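Cytoplasmic protein (Cryptococcus neoformans var. grubii serotype A, PDB 7LPO) probably hydrolyses steryl beta-glucosides, releasing glucose from the sterol, as a fungal sterylglucosidase of glycoside hydrolase family 5. Local coordinates at residues 275-283 with 381-389; 305-315 with 328-339. One frame throughout, in Å; residues are numbered along the deposited sequence.

Contact 1: 275-283 with 381-389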
loop_
_atom_site.group_PDB
_atom_site.type_symbol
_atom_site.label_atom_id
_atom_site.label_comp_id
_atom_site.label_asym_id
_atom_site.label_seq_id
_atom_site.Cartn_x
_atom_site.Cartn_y
_atom_site.Cartn_z
ATOM N N GLY A 275 -3.809 -5.653 -16.022
ATOM C CA GLY A 275 -4.329 -5.365 -17.345
ATOM C C GLY A 275 -5.333 -6.397 -17.801
ATOM O O GLY A 275 -6.221 -6.815 -17.054
ATOM N N LEU A 276 -5.198 -6.824 -19.049
ATOM C CA LEU A 276 -6.062 -7.849 -19.606
ATOM C C LEU A 276 -5.469 -9.245 -19.493
ATOM O O LEU A 276 -6.080 -10.203 -19.975
ATOM C CB LEU A 276 -6.354 -7.524 -21.065
ATOM C CG LEU A 276 -7.243 -6.292 -21.241
ATOM C CD1 LEU A 276 -7.294 -5.874 -22.689
ATOM C CD2 LEU A 276 -8.642 -6.575 -20.701
ATOM N N ILE A 277 -4.303 -9.381 -18.859
ATOM C CA ILE A 277 -3.602 -10.657 -18.830
ATOM C C ILE A 277 -4.421 -11.669 -18.045
ATOM O O ILE A 277 -4.805 -11.424 -16.894
ATOM C CB ILE A 277 -2.213 -10.496 -18.203
ATOM C CG1 ILE A 277 -1.325 -9.577 -19.036
ATOM C CG2 ILE A 277 -1.561 -11.846 -18.051
ATOM C CD1 ILE A 277 -0.156 -9.017 -18.242
ATOM N N GLY A 278 -4.669 -12.822 -18.654
ATOM C CA GLY A 278 -5.482 -13.839 -18.034
ATOM C C GLY A 278 -6.964 -13.691 -18.262
ATOM O O GLY A 278 -7.730 -14.523 -17.768
ATOM N N CYS A 279 -7.400 -12.665 -18.989
ATOM C CA CYS A 279 -8.821 -12.535 -19.276
ATOM C C CYS A 279 -9.287 -13.764 -20.039
ATOM O O CYS A 279 -8.699 -14.129 -21.060
ATOM C CB CYS A 279 -9.108 -11.275 -20.089
ATOM S SG CYS A 279 -10.893 -11.042 -20.378
ATOM N N LYS A 280 -10.335 -14.412 -19.532
ATOM C CA LYS A 280 -10.835 -15.627 -20.166
ATOM C C LYS A 280 -11.748 -15.319 -21.344
ATOM O O LYS A 280 -11.803 -16.097 -22.300
ATOM C CB LYS A 280 -11.582 -16.483 -19.137
ATOM C CG LYS A 280 -10.740 -16.879 -17.933
ATOM C CD LYS A 280 -9.641 -17.854 -18.324
ATOM C CE LYS A 280 -8.705 -18.148 -17.149
ATOM N NZ LYS A 280 -7.409 -17.397 -17.252
ATOM N N ASP A 281 -12.453 -14.193 -21.301
ATOM C CA ASP A 281 -13.476 -13.890 -22.296
ATOM C C ASP A 281 -13.654 -12.377 -22.319
ATOM O O ASP A 281 -14.201 -11.796 -21.376
ATOM C CB ASP A 281 -14.777 -14.607 -21.950
ATOM C CG ASP A 281 -15.815 -14.508 -23.046
ATOM O OD1 ASP A 281 -15.600 -13.749 -24.012
ATOM O OD2 ASP A 281 -16.855 -15.196 -22.936
ATOM N N LEU A 282 -13.190 -11.745 -23.390
ATOM C CA LEU A 282 -13.236 -10.294 -23.482
ATOM C C LEU A 282 -14.651 -9.749 -23.633
ATOM O O LEU A 282 -14.831 -8.525 -23.615
ATOM C CB LEU A 282 -12.376 -9.843 -24.659
ATOM C CG LEU A 282 -10.871 -10.042 -24.456
ATOM C CD1 LEU A 282 -10.145 -10.002 -25.781
ATOM C CD2 LEU A 282 -10.325 -8.991 -23.511
ATOM N N ALA A 283 -15.651 -10.609 -23.777
ATOM C CA ALA A 283 -17.020 -10.147 -23.955
ATOM C C ALA A 283 -17.763 -9.975 -22.638
ATOM O O ALA A 283 -18.910 -9.520 -22.643
ATOM C CB ALA A 283 -17.788 -11.120 -24.853
ATOM N N LEU A 381 -15.793 -9.531 -31.987
ATOM C CA LEU A 381 -14.712 -10.078 -31.178
ATOM C C LEU A 381 -14.164 -11.304 -31.889
ATOM O O LEU A 381 -14.872 -12.302 -32.049
ATOM C CB LEU A 381 -15.229 -10.440 -29.792
ATOM C CG LEU A 381 -14.219 -10.838 -28.725
ATOM C CD1 LEU A 381 -13.165 -9.774 -28.534
ATOM C CD2 LEU A 381 -14.981 -11.124 -27.416
ATOM N N LEU A 382 -12.916 -11.226 -32.341
ATOM C CA LEU A 382 -12.331 -12.307 -33.124
ATOM C C LEU A 382 -11.578 -13.321 -32.273
ATOM O O LEU A 382 -11.530 -14.505 -32.633
ATOM C CB LEU A 382 -11.376 -11.739 -34.173
ATOM C CG LEU A 382 -11.971 -10.874 -35.279
ATOM C CD1 LEU A 382 -10.850 -10.380 -36.180
ATOM C CD2 LEU A 382 -13.006 -11.627 -36.095
ATOM N N ARG A 383 -10.990 -12.892 -31.156
ATOM C CA ARG A 383 -10.195 -13.769 -30.292
ATOM C C ARG A 383 -10.566 -13.483 -28.845
ATOM O O ARG A 383 -9.795 -12.888 -28.085
ATOM C CB ARG A 383 -8.699 -13.571 -30.546
ATOM C CG ARG A 383 -8.270 -13.863 -31.998
ATOM C CD ARG A 383 -6.742 -13.737 -32.199
ATOM N NE ARG A 383 -6.012 -14.800 -31.507
ATOM C CZ ARG A 383 -4.701 -15.019 -31.617
ATOM N NH1 ARG A 383 -3.952 -14.254 -32.402
ATOM N NH2 ARG A 383 -4.134 -16.009 -30.938
ATOM N N PRO A 384 -11.749 -13.920 -28.423
ATOM C CA PRO A 384 -12.188 -13.610 -27.049
ATOM C C PRO A 384 -11.220 -14.081 -25.966
ATOM O O PRO A 384 -11.156 -13.463 -24.894
ATOM C CB PRO A 384 -13.545 -14.325 -26.927
ATOM C CG PRO A 384 -13.939 -14.717 -28.339
ATOM C CD PRO A 384 -12.680 -14.799 -29.156
ATOM N N ASP A 385 -10.471 -15.154 -26.206
ATOM C CA ASP A 385 -9.544 -15.703 -25.223
ATOM C C ASP A 385 -8.095 -15.290 -25.480
ATOM O O ASP A 385 -7.180 -15.859 -24.874
ATOM C CB ASP A 385 -9.650 -17.227 -25.210
ATOM C CG ASP A 385 -9.224 -17.846 -26.530
ATOM O OD1 ASP A 385 -9.313 -17.159 -27.577
ATOM O OD2 ASP A 385 -8.797 -19.018 -26.524
ATOM N N TYR A 386 -7.874 -14.306 -26.344
ATOM C CA TYR A 386 -6.541 -13.865 -26.745
ATOM C C TYR A 386 -5.555 -13.767 -25.591
ATOM O O TYR A 386 -4.401 -14.195 -25.724
ATOM C CB TYR A 386 -6.663 -12.503 -27.431
ATOM C CG TYR A 386 -5.382 -11.911 -27.956
ATOM C CD1 TYR A 386 -4.753 -12.452 -29.075
ATOM C CD2 TYR A 386 -4.814 -10.789 -27.364
ATOM C CE1 TYR A 386 -3.580 -11.904 -29.576
ATOM C CE2 TYR A 386 -3.640 -10.231 -27.870
ATOM C CZ TYR A 386 -3.035 -10.800 -28.968
ATOM O OH TYR A 386 -1.880 -10.263 -29.459
ATOM N N PHE A 387 -5.993 -13.200 -24.467
ATOM C CA PHE A 387 -5.097 -12.910 -23.355
ATOM C C PHE A 387 -5.003 -14.041 -22.332
ATOM O O PHE A 387 -4.223 -13.930 -21.381
ATOM C CB PHE A 387 -5.545 -11.631 -22.649
ATOM C CG PHE A 387 -5.501 -10.400 -23.515
ATOM C CD1 PHE A 387 -4.319 -9.697 -23.695
ATOM C CD2 PHE A 387 -6.650 -9.926 -24.129
ATOM C CE1 PHE A 387 -4.286 -8.534 -24.483
ATOM C CE2 PHE A 387 -6.623 -8.773 -24.911
ATOM C CZ PHE A 387 -5.437 -8.073 -25.079
ATOM N N SER A 388 -5.760 -15.121 -22.492
ATOM C CA SER A 388 -5.727 -16.216 -21.528
ATOM C C SER A 388 -4.635 -17.241 -21.811
ATOM O O SER A 388 -4.354 -18.082 -20.948
ATOM C CB SER A 388 -7.079 -16.933 -21.500
ATOM O OG SER A 388 -7.324 -17.586 -22.735
ATOM N N THR A 389 -4.026 -17.193 -22.990
ATOM C CA THR A 389 -3.010 -18.147 -23.404
ATOM C C THR A 389 -1.904 -17.367 -24.109
ATOM O O THR A 389 -1.920 -16.137 -24.151
ATOM C CB THR A 389 -3.614 -19.224 -24.322
ATOM O OG1 THR A 389 -4.231 -18.601 -25.462
ATOM C CG2 THR A 389 -4.669 -20.059 -23.582
HETATM O O HOH W 1 -8.879 -12.728 -23.551
HETATM O O HOH W 2 -5.046 -17.836 -18.101
#
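Phe387 lies with its ring sandwiched: Leu276 CB sits over the centre of one face, 3.8 Å from the centroid and almost on the ring normal, while CD2 of the adjacent Tyr386 covers the opposite face. Leu276 carries its CG beside the backbone N (chi1 -69°), which sends CD1 along the same face to 3.7 Å from Phe387 CE2. Leu282 comes from another direction, crossing Phe387 at about a right angle and setting CD1 at the ring edge, 3.8 Å from Phe387 CE2. Leu282 also meets Leu381, CB to CD1, and the second methyl of Leu381, CD2, rests on Ala283 CB. The contact joins two loops, one following strand 263-267 and holding a type II turn, Leu276-Cys279, the other holding a type I turn, Arg383-Tyr386. Two backbone bonds tie them: Gly278 N donates to Phe387 O at 3.0 Å, from above the carbonyl plane, and Leu282 N to Pro384 O at 3.1 Å. Between them water 1 bridges the two segments, donating to Cys279 O and Pro384 O and accepting from Phe387 N. Lys280 bends back so that NZ reaches Gly278 O. Asp281 OD1 closes an Asx turn on Ala283 N and touches Pro384 CB. Helix 299-306 lies against Leu276, Leu282 and Leu381, helix 206-221 against Leu276, Ile277 and Phe387, and helix 400-419 against Ile277.

Contact 2: 305-315 with 328-339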
loop_
_atom_site.group_PDB
_atom_site.type_symbol
_atom_site.label_atom_id
_atom_site.label_comp_id
_atom_site.label_asym_id
_atom_site.label_seq_id
_atom_site.Cartn_x
_atom_site.Cartn_y
_atom_site.Cartn_z
ATOM N N LEU A 305 -15.655 1.756 -27.176
ATOM C CA LEU A 305 -15.687 3.125 -26.677
ATOM C C LEU A 305 -14.399 3.861 -27.025
ATOM O O LEU A 305 -14.422 5.043 -27.378
ATOM C CB LEU A 305 -15.906 3.114 -25.160
ATOM C CG LEU A 305 -17.310 2.747 -24.670
ATOM C CD1 LEU A 305 -17.313 2.549 -23.143
ATOM C CD2 LEU A 305 -18.312 3.804 -25.051
ATOM N N GLY A 306 -13.259 3.185 -26.897
ATOM C CA GLY A 306 -11.990 3.806 -27.225
ATOM C C GLY A 306 -11.832 4.135 -28.695
ATOM O O GLY A 306 -10.920 4.888 -29.053
ATOM N N MET A 307 -12.675 3.561 -29.554
ATOM C CA MET A 307 -12.765 3.943 -30.955
ATOM C C MET A 307 -13.907 4.927 -31.201
ATOM O O MET A 307 -14.279 5.163 -32.353
ATOM C CB MET A 307 -12.935 2.699 -31.831
ATOM C CG MET A 307 -11.651 1.908 -32.052
ATOM S SD MET A 307 -10.303 2.878 -32.803
ATOM C CE MET A 307 -11.060 3.355 -34.354
ATOM N N GLY A 308 -14.460 5.512 -30.143
ATOM C CA GLY A 308 -15.429 6.570 -30.279
ATOM C C GLY A 308 -16.862 6.126 -30.450
ATOM O O GLY A 308 -17.720 6.972 -30.735
ATOM N N GLU A 309 -17.154 4.835 -30.294
ATOM C CA GLU A 309 -18.494 4.311 -30.519
ATOM C C GLU A 309 -19.274 4.269 -29.211
ATOM O O GLU A 309 -18.794 3.733 -28.213
ATOM C CB GLU A 309 -18.429 2.911 -31.122
ATOM C CG GLU A 309 -17.711 2.831 -32.445
ATOM C CD GLU A 309 -17.620 1.405 -32.949
ATOM O OE1 GLU A 309 -18.354 0.535 -32.417
ATOM O OE2 GLU A 309 -16.809 1.154 -33.869
ATOM N N ALA A 310 -20.481 4.825 -29.230
ATOM C CA ALA A 310 -21.330 4.832 -28.051
ATOM C C ALA A 310 -21.686 3.411 -27.633
ATOM O O ALA A 310 -21.873 2.522 -28.472
ATOM C CB ALA A 310 -22.604 5.633 -28.327
ATOM N N GLN A 311 -21.753 3.197 -26.321
ATOM C CA GLN A 311 -22.106 1.897 -25.768
ATOM C C GLN A 311 -23.028 2.086 -24.573
ATOM O O GLN A 311 -22.961 3.093 -23.865
ATOM C CB GLN A 311 -20.867 1.089 -25.337
ATOM C CG GLN A 311 -19.910 0.751 -26.465
ATOM C CD GLN A 311 -20.464 -0.293 -27.409
ATOM O OE1 GLN A 311 -20.469 -1.481 -27.101
ATOM N NE2 GLN A 311 -20.909 0.143 -28.575
ATOM N N ASP A 312 -23.891 1.104 -24.360
ATOM C CA ASP A 312 -24.795 1.051 -23.217
ATOM C C ASP A 312 -24.233 0.024 -22.240
ATOM O O ASP A 312 -24.324 -1.181 -22.485
ATOM C CB ASP A 312 -26.201 0.673 -23.674
ATOM C CG ASP A 312 -27.241 0.891 -22.597
ATOM O OD1 ASP A 312 -27.045 1.796 -21.752
ATOM O OD2 ASP A 312 -28.261 0.160 -22.600
ATOM N N VAL A 313 -23.653 0.495 -21.142
ATOM C CA VAL A 313 -22.869 -0.363 -20.260
ATOM C C VAL A 313 -23.610 -0.604 -18.956
ATOM O O VAL A 313 -24.374 0.242 -18.481
ATOM C CB VAL A 313 -21.475 0.240 -19.979
ATOM C CG1 VAL A 313 -20.807 0.645 -21.284
ATOM C CG2 VAL A 313 -21.574 1.429 -19.044
ATOM N N GLN A 314 -23.372 -1.778 -18.380
ATOM C CA GLN A 314 -23.902 -2.110 -17.064
ATOM C C GLN A 314 -23.267 -1.210 -16.014
ATOM O O GLN A 314 -22.068 -0.928 -16.058
ATOM C CB GLN A 314 -23.623 -3.580 -16.727
ATOM C CG GLN A 314 -23.933 -4.567 -17.857
ATOM C CD GLN A 314 -23.253 -5.938 -17.684
ATOM O OE1 GLN A 314 -22.186 -6.199 -18.268
ATOM N NE2 GLN A 314 -23.874 -6.817 -16.891
ATOM N N ALA A 315 -24.078 -0.737 -15.077
ATOM C CA ALA A 315 -23.576 -0.009 -13.923
ATOM C C ALA A 315 -23.819 -0.846 -12.677
ATOM O O ALA A 315 -24.801 -1.591 -12.593
ATOM C CB ALA A 315 -24.239 1.358 -13.772
ATOM N N ARG A 328 -28.484 0.357 -16.585
ATOM C CA ARG A 328 -27.503 0.536 -17.641
ATOM C C ARG A 328 -27.388 2.017 -17.972
ATOM O O ARG A 328 -28.350 2.776 -17.847
ATOM C CB ARG A 328 -27.890 -0.263 -18.881
ATOM C CG ARG A 328 -27.704 -1.761 -18.723
ATOM C CD ARG A 328 -27.815 -2.490 -20.061
ATOM N NE ARG A 328 -26.515 -2.798 -20.656
ATOM C CZ ARG A 328 -26.129 -4.012 -21.037
ATOM N NH1 ARG A 328 -26.940 -5.049 -20.888
ATOM N NH2 ARG A 328 -24.924 -4.192 -21.569
ATOM N N GLN A 329 -26.191 2.427 -18.377
ATOM C CA GLN A 329 -25.896 3.820 -18.688
ATOM C C GLN A 329 -25.221 3.904 -20.048
ATOM O O GLN A 329 -24.336 3.105 -20.364
ATOM C CB GLN A 329 -24.997 4.446 -17.616
ATOM C CG GLN A 329 -25.723 4.748 -16.319
ATOM C CD GLN A 329 -24.817 5.336 -15.262
ATOM O OE1 GLN A 329 -24.030 6.251 -15.532
ATOM N NE2 GLN A 329 -24.925 4.821 -14.045
ATOM N N THR A 330 -25.646 4.865 -20.855
ATOM C CA THR A 330 -25.040 5.090 -22.157
ATOM C C THR A 330 -23.818 5.987 -22.004
ATOM O O THR A 330 -23.893 7.054 -21.382
ATOM C CB THR A 330 -26.042 5.721 -23.122
ATOM O OG1 THR A 330 -27.132 4.816 -23.334
ATOM C CG2 THR A 330 -25.379 6.038 -24.455
ATOM N N ILE A 331 -22.691 5.537 -22.551
ATOM C CA ILE A 331 -21.486 6.348 -22.697
ATOM C C ILE A 331 -21.327 6.628 -24.184
ATOM O O ILE A 331 -21.281 5.695 -24.998
ATOM C CB ILE A 331 -20.246 5.645 -22.122
ATOM C CG1 ILE A 331 -20.444 5.363 -20.625
ATOM C CG2 ILE A 331 -19.000 6.483 -22.360
ATOM C CD1 ILE A 331 -19.456 4.351 -20.067
ATOM N N ASP A 332 -21.272 7.905 -24.544
ATOM C CA ASP A 332 -21.170 8.309 -25.945
ATOM C C ASP A 332 -19.958 9.206 -26.142
ATOM O O ASP A 332 -20.033 10.420 -25.878
ATOM C CB ASP A 332 -22.443 9.025 -26.395
ATOM C CG ASP A 332 -22.483 9.257 -27.896
ATOM O OD1 ASP A 332 -21.455 9.005 -28.574
ATOM O OD2 ASP A 332 -23.547 9.687 -28.397
ATOM N N PRO A 333 -18.820 8.663 -26.591
ATOM C CA PRO A 333 -17.656 9.518 -26.867
ATOM C C PRO A 333 -17.853 10.445 -28.047
ATOM O O PRO A 333 -17.039 11.359 -28.228
ATOM C CB PRO A 333 -16.527 8.509 -27.147
ATOM C CG PRO A 333 -17.034 7.185 -26.664
ATOM C CD PRO A 333 -18.522 7.236 -26.807
ATOM N N LYS A 334 -18.887 10.217 -28.861
ATOM C CA LYS A 334 -19.188 11.048 -30.027
ATOM C C LYS A 334 -17.999 11.124 -30.976
ATOM O O LYS A 334 -17.593 12.201 -31.421
ATOM C CB LYS A 334 -19.640 12.443 -29.598
ATOM C CG LYS A 334 -20.966 12.442 -28.857
ATOM C CD LYS A 334 -20.971 13.458 -27.729
ATOM C CE LYS A 334 -22.240 14.305 -27.774
ATOM N NZ LYS A 334 -23.407 13.615 -27.119
ATOM N N GLY A 335 -17.452 9.958 -31.311
ATOM C CA GLY A 335 -16.375 9.864 -32.264
ATOM C C GLY A 335 -14.999 10.135 -31.713
ATOM O O GLY A 335 -14.017 9.859 -32.407
ATOM N N VAL A 336 -14.887 10.666 -30.494
ATOM C CA VAL A 336 -13.579 10.893 -29.898
ATOM C C VAL A 336 -12.930 9.551 -29.604
ATOM O O VAL A 336 -13.574 8.624 -29.097
ATOM C CB VAL A 336 -13.704 11.752 -28.628
ATOM C CG1 VAL A 336 -12.405 11.758 -27.866
ATOM C CG2 VAL A 336 -14.131 13.179 -28.993
ATOM N N LYS A 337 -11.649 9.433 -29.937
ATOM C CA LYS A 337 -10.908 8.189 -29.797
ATOM C C LYS A 337 -9.830 8.331 -28.736
ATOM O O LYS A 337 -9.241 9.402 -28.566
ATOM C CB LYS A 337 -10.269 7.783 -31.127
ATOM C CG LYS A 337 -11.290 7.470 -32.204
ATOM C CD LYS A 337 -10.637 7.164 -33.534
ATOM C CE LYS A 337 -11.701 6.945 -34.605
ATOM N NZ LYS A 337 -11.128 6.900 -35.984
ATOM N N LEU A 338 -9.584 7.233 -28.019
ATOM C CA LEU A 338 -8.559 7.244 -26.981
ATOM C C LEU A 338 -7.164 7.389 -27.572
ATOM O O LEU A 338 -6.253 7.899 -26.911
ATOM C CB LEU A 338 -8.637 5.956 -26.159
ATOM C CG LEU A 338 -7.513 5.743 -25.147
ATOM C CD1 LEU A 338 -7.623 6.788 -24.038
ATOM C CD2 LEU A 338 -7.531 4.338 -24.556
ATOM N N TRP A 339 -6.980 6.960 -28.807
ATOM C CA TRP A 339 -5.654 6.739 -29.358
ATOM C C TRP A 339 -5.101 8.000 -30.000
ATOM O O TRP A 339 -5.786 8.662 -30.782
ATOM C CB TRP A 339 -5.717 5.598 -30.371
ATOM C CG TRP A 339 -6.440 4.433 -29.798
ATOM C CD1 TRP A 339 -7.709 4.044 -30.071
ATOM C CD2 TRP A 339 -5.934 3.517 -28.818
ATOM N NE1 TRP A 339 -8.027 2.924 -29.338
ATOM C CE2 TRP A 339 -6.955 2.590 -28.550
ATOM C CE3 TRP A 339 -4.718 3.398 -28.141
ATOM C CZ2 TRP A 339 -6.800 1.552 -27.637
ATOM C CZ3 TRP A 339 -4.561 2.364 -27.226
ATOM C CH2 TRP A 339 -5.599 1.459 -26.981
HETATM O O HOH W 3 -22.782 -6.513 -21.450
#
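Strands 311-315 and 328-331 run antiparallel, their axes 4.4 Å apart at closest approach, with Gln311-Ile331 and Val313-Gln329 as hydrogen-bonded pairs and Asp312-Thr330 as a non-hydrogen-bonded pair between them. On the face of Asp312 and Thr330, Arg328 folds back over the neighbouring strand: its NE and NH2 both bond the backbone O of Asp312, at 3.3 and 3.2 Å, approaching from the same face of that carbonyl. A bend at chi3 (99°) turns the guanidinium this way, and Gln314 CG covers one of its faces. The Asp312 carboxylate adds only a long charge interaction, OD2 to Arg328 NE 3.9 Å, well out of the guanidinium plane. Water 3 joins Arg328 NH2 to Gln314 OE1. On the opposite face, Ile331 CD1 packs on Val313 CG2 at 3.8 Å, and Leu305 CD2 crosses to Ile331 CG2. These strands belong to the beta hairpin 311-319/322-331, in a three-stranded antiparallel sheet with strand 294-295. Just before the hairpin, helix 299-306 ends in a Schellman motif whose C-prime residue is Gly308, and Gly308 O accepts from Gly335 N, on a lone pair, in the type I' turn 333-336. Pro333 CG abuts Leu305 O at 3.5 Å. Further along, Leu338 N bonds Gly306 O at 2.9 Å, while Met307 bends at chi2 and chi3 to bring SD obliquely against Trp339, 3.9 Å from CD1, and CE against Lys337 CE.

Both segments of contact 2 fall between 275-283 and 381-389 in sequence. The centres of the two contacts are about 20 Å apart and their nearest atoms about 6 Å, without touching. Helix 299-306 connects them: its first turns serve contact 1, with Leu276 on Pro299 and Met303 and Leu381 on Ile300, while its last residues, Leu305 and Gly306, are part of contact 2. Helix 206-221 is a second shared neighbour, met by Phe387 and by Trp339. Measured from the centre of the chain, the centre of contact 1 stands about 28 Å out and that of contact 2 about 32 Å, in the same half of the molecule.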